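Local coordinates for protein LS-24 (PDB 3LP9) that probably binds hemin as a monomer and spermine as a dimer, with a possible role in oxidative-stress response and polyamine biosynthesis, at residues F135-Y140 and K156-Y162; K182-V186 and R196-T200. One frame throughout, in Å; residues are numbered along the deposited sequence.

Interaction 1: residues F135-Y140 and K156-Y162; sequences FKGDQY and KSISSGY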
ATOM      1  N   PHE A 135       1.486 -20.206   3.318  1.00 15.98           N
ATOM      2  CA  PHE A 135       2.860 -20.480   3.715  1.00 15.49           C
ATOM      3  C   PHE A 135       3.662 -19.217   3.910  1.00 15.36           C
ATOM      4  O   PHE A 135       3.585 -18.315   3.097  1.00 15.24           O
ATOM      5  CB  PHE A 135       3.566 -21.388   2.657  1.00 15.76           C
ATOM      6  CG  PHE A 135       2.868 -22.726   2.463  1.00 15.85           C
ATOM      7  CD1 PHE A 135       3.286 -23.863   3.155  1.00 15.96           C
ATOM      8  CD2 PHE A 135       1.731 -22.829   1.627  1.00 17.51           C
ATOM      9  CE1 PHE A 135       2.633 -25.066   2.993  1.00 16.18           C
ATOM     10  CE2 PHE A 135       1.020 -24.045   1.463  1.00 15.84           C
ATOM     11  CZ  PHE A 135       1.476 -25.158   2.144  1.00 17.28           C
ATOM     12  N   LYS A 136       4.449 -19.177   4.995  1.00 14.85           N
ATOM     13  CA  LYS A 136       5.369 -18.068   5.270  1.00 15.02           C
ATOM     14  C   LYS A 136       6.613 -18.694   5.866  1.00 15.35           C
ATOM     15  O   LYS A 136       6.542 -19.302   6.933  1.00 15.63           O
ATOM     16  CB  LYS A 136       4.771 -17.024   6.230  1.00 14.33           C
ATOM     17  CG  LYS A 136       5.701 -15.832   6.556  1.00 14.30           C
ATOM     18  CD  LYS A 136       6.319 -15.219   5.275  1.00 14.52           C
ATOM     19  CE  LYS A 136       7.149 -14.026   5.586  1.00 14.58           C
ATOM     20  NZ  LYS A 136       6.395 -12.839   6.101  1.00 15.46           N
ATOM     21  N   GLY A 137       7.749 -18.562   5.181  1.00 14.96           N
ATOM     22  CA  GLY A 137       8.919 -19.273   5.595  1.00 15.15           C
ATOM     23  C   GLY A 137       8.550 -20.728   5.710  1.00 15.77           C
ATOM     24  O   GLY A 137       7.897 -21.264   4.821  1.00 15.68           O
ATOM     25  N   ASP A 138       8.937 -21.361   6.830  1.00 15.99           N
ATOM     26  CA  ASP A 138       8.753 -22.810   7.026  1.00 15.80           C
ATOM     27  C   ASP A 138       7.500 -23.144   7.806  1.00 15.72           C
ATOM     28  O   ASP A 138       7.264 -24.280   8.159  1.00 15.03           O
ATOM     29  CB  ASP A 138       9.996 -23.439   7.665  1.00 16.51           C
ATOM     30  CG  ASP A 138      10.252 -22.984   9.088  1.00 15.60           C
ATOM     31  OD1 ASP A 138       9.537 -22.151   9.640  1.00 16.90           O
ATOM     32  OD2 ASP A 138      11.193 -23.511   9.686  1.00 17.49           O
ATOM     33  N   GLN A 139       6.695 -22.104   8.022  1.00 16.60           N
ATOM     34  CA  GLN A 139       5.417 -22.168   8.728  1.00 16.35           C
ATOM     35  C   GLN A 139       4.270 -22.192   7.723  1.00 15.99           C
ATOM     36  O   GLN A 139       4.372 -21.674   6.643  1.00 15.74           O
ATOM     37  CB  GLN A 139       5.291 -20.919   9.581  1.00 16.23           C
ATOM     38  CG  GLN A 139       6.358 -20.778  10.598  1.00 17.07           C
ATOM     39  CD  GLN A 139       6.466 -21.983  11.525  1.00 16.31           C
ATOM     40  OE1 GLN A 139       7.235 -22.928  11.278  1.00 16.27           O
ATOM     41  NE2 GLN A 139       5.718 -21.944  12.607  1.00 15.97           N
ATOM     42  N   TYR A 140       3.154 -22.802   8.089  1.00 16.48           N
ATOM     43  CA  TYR A 140       1.949 -22.732   7.235  1.00 16.49           C
ATOM     44  C   TYR A 140       0.662 -22.663   8.055  1.00 16.48           C
ATOM     45  O   TYR A 140       0.554 -23.247   9.160  1.00 15.80           O
ATOM     46  CB  TYR A 140       1.874 -23.929   6.283  1.00 16.05           C
ATOM     47  CG  TYR A 140       1.280 -25.149   6.940  1.00 16.42           C
ATOM     48  CD1 TYR A 140       2.056 -25.985   7.742  1.00 15.09           C
ATOM     49  CD2 TYR A 140      -0.061 -25.463   6.763  1.00 15.98           C
ATOM     50  CE1 TYR A 140       1.518 -27.050   8.344  1.00 14.61           C
ATOM     51  CE2 TYR A 140      -0.600 -26.539   7.383  1.00 15.92           C
ATOM     52  CZ  TYR A 140       0.197 -27.314   8.173  1.00 15.19           C
ATOM     53  OH  TYR A 140      -0.367 -28.400   8.773  1.00 17.09           O
ATOM     54  N   LYS A 156       1.584 -24.346  12.308  1.00 17.13           N
ATOM     55  CA  LYS A 156       2.561 -25.426  12.452  1.00 17.25           C
ATOM     56  C   LYS A 156       3.607 -25.388  11.352  1.00 17.36           C
ATOM     57  O   LYS A 156       3.427 -24.738  10.321  1.00 16.91           O
ATOM     58  CB  LYS A 156       1.820 -26.758  12.468  1.00 16.88           C
ATOM     59  CG  LYS A 156       1.208 -27.014  13.850  1.00 18.00           C
ATOM     60  CD  LYS A 156       0.067 -28.071  13.816  1.00 21.42           C
ATOM     61  CE  LYS A 156      -0.988 -27.747  12.750  1.00 20.40           C
ATOM     62  NZ  LYS A 156      -1.888 -28.962  12.546  1.00 20.73           N
ATOM     63  N   SER A 157       4.709 -26.081  11.573  1.00 17.89           N
ATOM     64  CA  SER A 157       5.810 -26.122  10.604  1.00 17.48           C
ATOM     65  C   SER A 157       5.349 -26.924   9.401  1.00 17.77           C
ATOM     66  O   SER A 157       4.457 -27.778   9.527  1.00 17.99           O
ATOM     67  CB  SER A 157       7.058 -26.761  11.257  1.00 17.44           C
ATOM     68  OG  SER A 157       6.985 -28.176  11.234  1.00 16.88           O
ATOM     69  N   ILE A 158       5.940 -26.673   8.241  1.00 17.53           N
ATOM     70  CA  ILE A 158       5.592 -27.412   7.025  1.00 18.01           C
ATOM     71  C   ILE A 158       5.876 -28.903   7.137  1.00 18.10           C
ATOM     72  O   ILE A 158       5.084 -29.725   6.684  1.00 18.47           O
ATOM     73  CB  ILE A 158       6.317 -26.831   5.788  1.00 17.67           C
ATOM     74  CG1 ILE A 158       5.626 -25.533   5.356  1.00 17.68           C
ATOM     75  CG2 ILE A 158       6.367 -27.885   4.675  1.00 18.92           C
ATOM     76  CD1 ILE A 158       6.400 -24.663   4.304  1.00 17.12           C
ATOM     77  N   SER A 159       6.995 -29.302   7.738  1.00 18.70           N
ATOM     78  CA  SER A 159       7.265 -30.764   7.786  1.00 18.97           C
ATOM     79  C   SER A 159       6.233 -31.516   8.655  1.00 18.95           C
ATOM     80  O   SER A 159       5.852 -32.653   8.324  1.00 18.81           O
ATOM     81  CB  SER A 159       8.706 -31.098   8.198  1.00 18.47           C
ATOM     82  OG  SER A 159       9.165 -30.121   9.123  1.00 19.60           O
ATOM     83  N   SER A 160       5.765 -30.888   9.738  1.00 18.65           N
ATOM     84  CA  SER A 160       4.688 -31.458  10.547  1.00 18.32           C
ATOM     85  C   SER A 160       3.420 -31.744   9.695  1.00 18.57           C
ATOM     86  O   SER A 160       2.627 -32.634  10.010  1.00 18.68           O
ATOM     87  CB  SER A 160       4.359 -30.541  11.737  1.00 17.87           C
ATOM     88  OG  SER A 160       3.447 -29.515  11.355  1.00 17.06           O
ATOM     89  N   GLY A 161       3.246 -31.002   8.598  1.00 18.39           N
ATOM     90  CA  GLY A 161       1.999 -31.048   7.854  1.00 17.72           C
ATOM     91  C   GLY A 161       2.172 -31.665   6.496  1.00 17.51           C
ATOM     92  O   GLY A 161       1.232 -32.259   5.992  1.00 18.41           O
ATOM     93  N   TYR A 162       3.365 -31.563   5.919  1.00 17.39           N
ATOM     94  CA  TYR A 162       3.675 -32.116   4.572  1.00 17.30           C
ATOM     95  C   TYR A 162       4.898 -33.057   4.638  1.00 17.70           C
ATOM     96  O   TYR A 162       6.017 -32.653   4.230  1.00 17.85           O
ATOM     97  CB  TYR A 162       3.979 -30.976   3.568  1.00 16.78           C
ATOM     98  CG  TYR A 162       2.822 -30.042   3.425  1.00 16.60           C
ATOM     99  CD1 TYR A 162       1.888 -30.217   2.379  1.00 17.89           C
ATOM    100  CD2 TYR A 162       2.566 -29.056   4.385  1.00 15.81           C
ATOM    101  CE1 TYR A 162       0.762 -29.416   2.275  1.00 16.55           C
ATOM    102  CE2 TYR A 162       1.457 -28.245   4.279  1.00 16.09           C
ATOM    103  CZ  TYR A 162       0.553 -28.422   3.234  1.00 16.98           C
ATOM    104  OH  TYR A 162      -0.585 -27.641   3.148  1.00 17.70           O
TER
HETATM  105  O   HOH W   1       0.515 -30.167  10.868  1.00 18.19           O
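Asp138 O takes the N-H of Ile158 at 2.7 Å, and two residues on, the amide of Tyr140 gives a straight bond of 3.0 Å to Lys156 O. The return bond, Lys156 N to Tyr140 O, is weak at 3.5 Å. These bonds bring the end of the third-blade hairpin, just past its type II' turn at Lys136 to Gln139, against a strand that runs straight into a short helical turn. Ser157 stands at the N-cap: its OG accepts a weak bond from Ser160 N, while Ser160 OG pays back Ser157 O at 2.7 Å. Ile158 O is doubly used, by the amides of Gly161 and Tyr162.

Tyr140, its ring swung between backbone N and carbonyl carbon (chi1 83°), lies alongside Lys156, and one water joins its OH to Lys156 NZ and Ser160 OG. Tyr162 sends its CE2 edge over the centre of the Tyr140 face, a T-shaped pair with planes at 79°. Its own hydroxyl is hydrogen-bonded to Tyr124 OH. Phe135 completes the aromatic cluster, with Ile158 CD1 at the edge of its ring. Around this, Tyr133 of strand 131-136 touches both tyrosines, and Phe135 bonds through its backbone to Asp121 and Ala122, at the start of strand 122-125. The helical turn 158-161 directly follows strand 149-157, outermost in the sheet, and its Ile158 packs against Phe165.

Interaction 2: residues K182-V186 and R196-T200; sequences KTNEV and RVKVT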
ATOM      1  N   LYS A 182      -6.990 -30.605 -11.555  1.00 17.33           N
ATOM      2  CA  LYS A 182      -6.894 -32.033 -11.254  1.00 17.19           C
ATOM      3  C   LYS A 182      -7.150 -32.232  -9.738  1.00 17.10           C
ATOM      4  O   LYS A 182      -6.390 -31.774  -8.905  1.00 16.88           O
ATOM      5  CB  LYS A 182      -5.531 -32.506 -11.655  1.00 16.82           C
ATOM      6  CG  LYS A 182      -5.492 -33.808 -12.366  1.00 18.72           C
ATOM      7  CD  LYS A 182      -6.047 -33.669 -13.755  1.00 19.03           C
ATOM      8  CE  LYS A 182      -5.528 -34.798 -14.645  1.00 19.99           C
ATOM      9  NZ  LYS A 182      -6.456 -34.927 -15.833  1.00 18.95           N
ATOM     10  N   THR A 183      -8.243 -32.918  -9.397  1.00 17.56           N
ATOM     11  CA  THR A 183      -8.713 -33.007  -8.017  1.00 17.92           C
ATOM     12  C   THR A 183      -7.636 -33.386  -7.012  1.00 17.58           C
ATOM     13  O   THR A 183      -7.076 -34.468  -7.113  1.00 17.94           O
ATOM     14  CB  THR A 183      -9.827 -34.027  -7.872  1.00 17.82           C
ATOM     15  OG1 THR A 183     -10.780 -33.752  -8.879  1.00 18.03           O
ATOM     16  CG2 THR A 183     -10.527 -33.856  -6.516  1.00 18.41           C
ATOM     17  N   ASN A 184      -7.414 -32.501  -6.033  1.00 17.02           N
ATOM     18  CA  ASN A 184      -6.434 -32.705  -4.970  1.00 16.86           C
ATOM     19  C   ASN A 184      -4.950 -32.782  -5.395  1.00 16.48           C
ATOM     20  O   ASN A 184      -4.117 -33.407  -4.702  1.00 16.46           O
ATOM     21  CB  ASN A 184      -6.816 -33.888  -4.078  1.00 16.32           C
ATOM     22  CG  ASN A 184      -7.964 -33.563  -3.192  1.00 16.60           C
ATOM     23  OD1 ASN A 184      -8.008 -32.508  -2.577  1.00 18.13           O
ATOM     24  ND2 ASN A 184      -8.906 -34.483  -3.086  1.00 19.36           N
ATOM     25  N   GLU A 185      -4.618 -32.118  -6.495  1.00 15.87           N
ATOM     26  CA  GLU A 185      -3.241 -32.025  -6.893  1.00 15.89           C
ATOM     27  C   GLU A 185      -2.817 -30.564  -6.772  1.00 16.26           C
ATOM     28  O   GLU A 185      -3.592 -29.661  -7.084  1.00 17.15           O
ATOM     29  CB  GLU A 185      -3.028 -32.549  -8.307  1.00 15.99           C
ATOM     30  CG  GLU A 185      -3.165 -34.057  -8.415  1.00 16.53           C
ATOM     31  CD  GLU A 185      -2.816 -34.591  -9.782  1.00 17.81           C
ATOM     32  OE1 GLU A 185      -1.941 -33.997 -10.511  1.00 18.92           O
ATOM     33  OE2 GLU A 185      -3.409 -35.643 -10.110  1.00 18.51           O
ATOM     34  N   VAL A 186      -1.585 -30.334  -6.315  1.00 16.21           N
ATOM     35  CA  VAL A 186      -1.130 -28.987  -5.970  1.00 16.03           C
ATOM     36  C   VAL A 186       0.248 -28.824  -6.534  1.00 15.64           C
ATOM     37  O   VAL A 186       0.993 -29.786  -6.605  1.00 15.85           O
ATOM     38  CB  VAL A 186      -1.157 -28.709  -4.407  1.00 16.13           C
ATOM     39  CG1 VAL A 186      -0.872 -27.254  -4.143  1.00 15.13           C
ATOM     40  CG2 VAL A 186      -2.502 -29.099  -3.830  1.00 15.67           C
ATOM     41  N   ARG A 196       4.950 -31.327  -7.974  1.00 16.49           N
ATOM     42  CA  ARG A 196       3.552 -31.632  -8.235  1.00 16.54           C
ATOM     43  C   ARG A 196       3.156 -32.594  -7.127  1.00 16.07           C
ATOM     44  O   ARG A 196       3.613 -33.704  -7.083  1.00 15.38           O
ATOM     45  CB  ARG A 196       3.383 -32.280  -9.598  1.00 16.30           C
ATOM     46  CG  ARG A 196       1.955 -32.561  -9.854  1.00 16.69           C
ATOM     47  CD  ARG A 196       1.859 -33.794 -10.630  1.00 18.79           C
ATOM     48  NE  ARG A 196       0.859 -33.793 -11.712  1.00 17.59           N
ATOM     49  CZ  ARG A 196       1.088 -34.408 -12.865  1.00 16.64           C
ATOM     50  NH1 ARG A 196       2.274 -34.972 -13.062  1.00 18.03           N
ATOM     51  NH2 ARG A 196       0.164 -34.424 -13.816  1.00 17.90           N
ATOM     52  N   VAL A 197       2.318 -32.124  -6.206  1.00 16.71           N
ATOM     53  CA  VAL A 197       1.957 -32.950  -5.021  1.00 17.50           C
ATOM     54  C   VAL A 197       0.520 -33.448  -5.077  1.00 17.41           C
ATOM     55  O   VAL A 197      -0.353 -32.776  -5.612  1.00 17.89           O
ATOM     56  CB  VAL A 197       2.203 -32.120  -3.711  1.00 16.38           C
ATOM     57  CG1 VAL A 197       1.873 -32.881  -2.522  1.00 17.60           C
ATOM     58  CG2 VAL A 197       3.669 -31.722  -3.638  1.00 17.17           C
ATOM     59  N   LYS A 198       0.265 -34.609  -4.478  1.00 18.31           N
ATOM     60  CA  LYS A 198      -1.098 -35.154  -4.299  1.00 18.27           C
ATOM     61  C   LYS A 198      -1.391 -35.083  -2.813  1.00 18.80           C
ATOM     62  O   LYS A 198      -0.687 -35.710  -2.003  1.00 18.86           O
ATOM     63  CB  LYS A 198      -1.169 -36.611  -4.790  1.00 18.90           C
ATOM     64  CG  LYS A 198      -2.287 -37.529  -4.137  1.00 19.79           C
ATOM     65  CD  LYS A 198      -3.634 -37.220  -4.716  1.00 19.41           C
ATOM     66  CE  LYS A 198      -3.931 -38.240  -5.767  1.00 20.33           C
ATOM     67  NZ  LYS A 198      -5.438 -38.235  -5.908  1.00 21.13           N
ATOM     68  N   VAL A 199      -2.402 -34.294  -2.441  1.00 18.92           N
ATOM     69  CA  VAL A 199      -2.761 -34.123  -1.050  1.00 18.98           C
ATOM     70  C   VAL A 199      -4.107 -34.791  -0.768  1.00 19.64           C
ATOM     71  O   VAL A 199      -4.762 -35.375  -1.646  1.00 20.34           O
ATOM     72  CB  VAL A 199      -2.726 -32.661  -0.571  1.00 18.68           C
ATOM     73  CG1 VAL A 199      -1.498 -31.919  -1.114  1.00 18.69           C
ATOM     74  CG2 VAL A 199      -3.972 -31.918  -1.024  1.00 19.30           C
ATOM     75  N   THR A 200      -4.523 -34.717   0.481  1.00 20.84           N
ATOM     76  CA  THR A 200      -5.676 -35.494   0.984  1.00 21.40           C
ATOM     77  C   THR A 200      -5.837 -34.814   2.386  1.00 21.79           C
ATOM     78  O   THR A 200      -4.799 -34.651   3.106  1.00 22.45           O
ATOM     79  CB  THR A 200      -5.240 -37.005   0.907  1.00 21.35           C
ATOM     80  OG1 THR A 200      -6.336 -37.860   0.496  1.00 20.84           O
ATOM     81  CG2 THR A 200      -4.515 -37.508   2.202  1.00 22.43           C
TER
HETATM   82  O   HOH W   2      -5.247 -36.804  -8.766  1.00 19.29           O
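Val186 O accepts the amide of Val197 at 2.7 Å, the shortest direct polar bond here, and Val186 N returns one of 2.8 Å to Val197 O. The pair belongs to the antiparallel hairpin of strands 185-190 and 193-198, the two middle strands of the fourth sheet, or blade, of the four-bladed hemopexin propeller. Next along, Glu185 and Lys198 form a non-hydrogen-bonded pair, and beyond it Asn184 O receives the amide of Val199 at 3.0 Å, where segment 182-186 comes out of a type II turn.

Glu185 and Lys198 put their side chains on one face of the sheet. The Glu185 chain runs out extended beyond CG, so that OE1 reaches Arg196 NE in a salt bridge of 3.1 Å. Its hydrogen bond is weak, bent to 131°, and the carboxylate and guanidinium planes stand 69° apart, so the two groups meet through one nitrogen instead of lying flat together. The other oxygen, OE2, accepts a hydrogen bond from a water at 2.6 Å that in turn accepts from Lys198 NZ. A leucine in place of Arg196 would probably leave Glu185 OE1 without its charged mate and the carboxylate freer to turn.

Val186 and Val197 point to the other face, where Phe165 and Ile207 touch Val197. Asn184 OD1 is hydrogen-bonded to Thr127 OG1, which ties this turn to the loop after strand 122-125 of the preceding blade. Just past the end of strand 193-198, Val199 CG1 meets Val186 CG2 at 4.0 Å.

Overall arrangement
Along the chain interaction 1 comes first, and interaction 2 follows in the next blade of the hemopexin propeller. Their centres lie about 17 Å apart and their nearest atoms about 5 Å, without touching. Interaction 1 joins the turn between the second and third strands, and the third strand itself, to the fourth strand and helix 158-161; interaction 2 joins the second and third strands of its own sheet. Phe165 reaches Ile158 and Val197, one from each. Gly137 N is hydrogen-bonded to the calcium ligand Asp121 through OD2, whereas the side chain of Val186 is about 14 Å from the calcium ion. Each contact thus ties strands within one blade, around a central channel holding calcium and sodium.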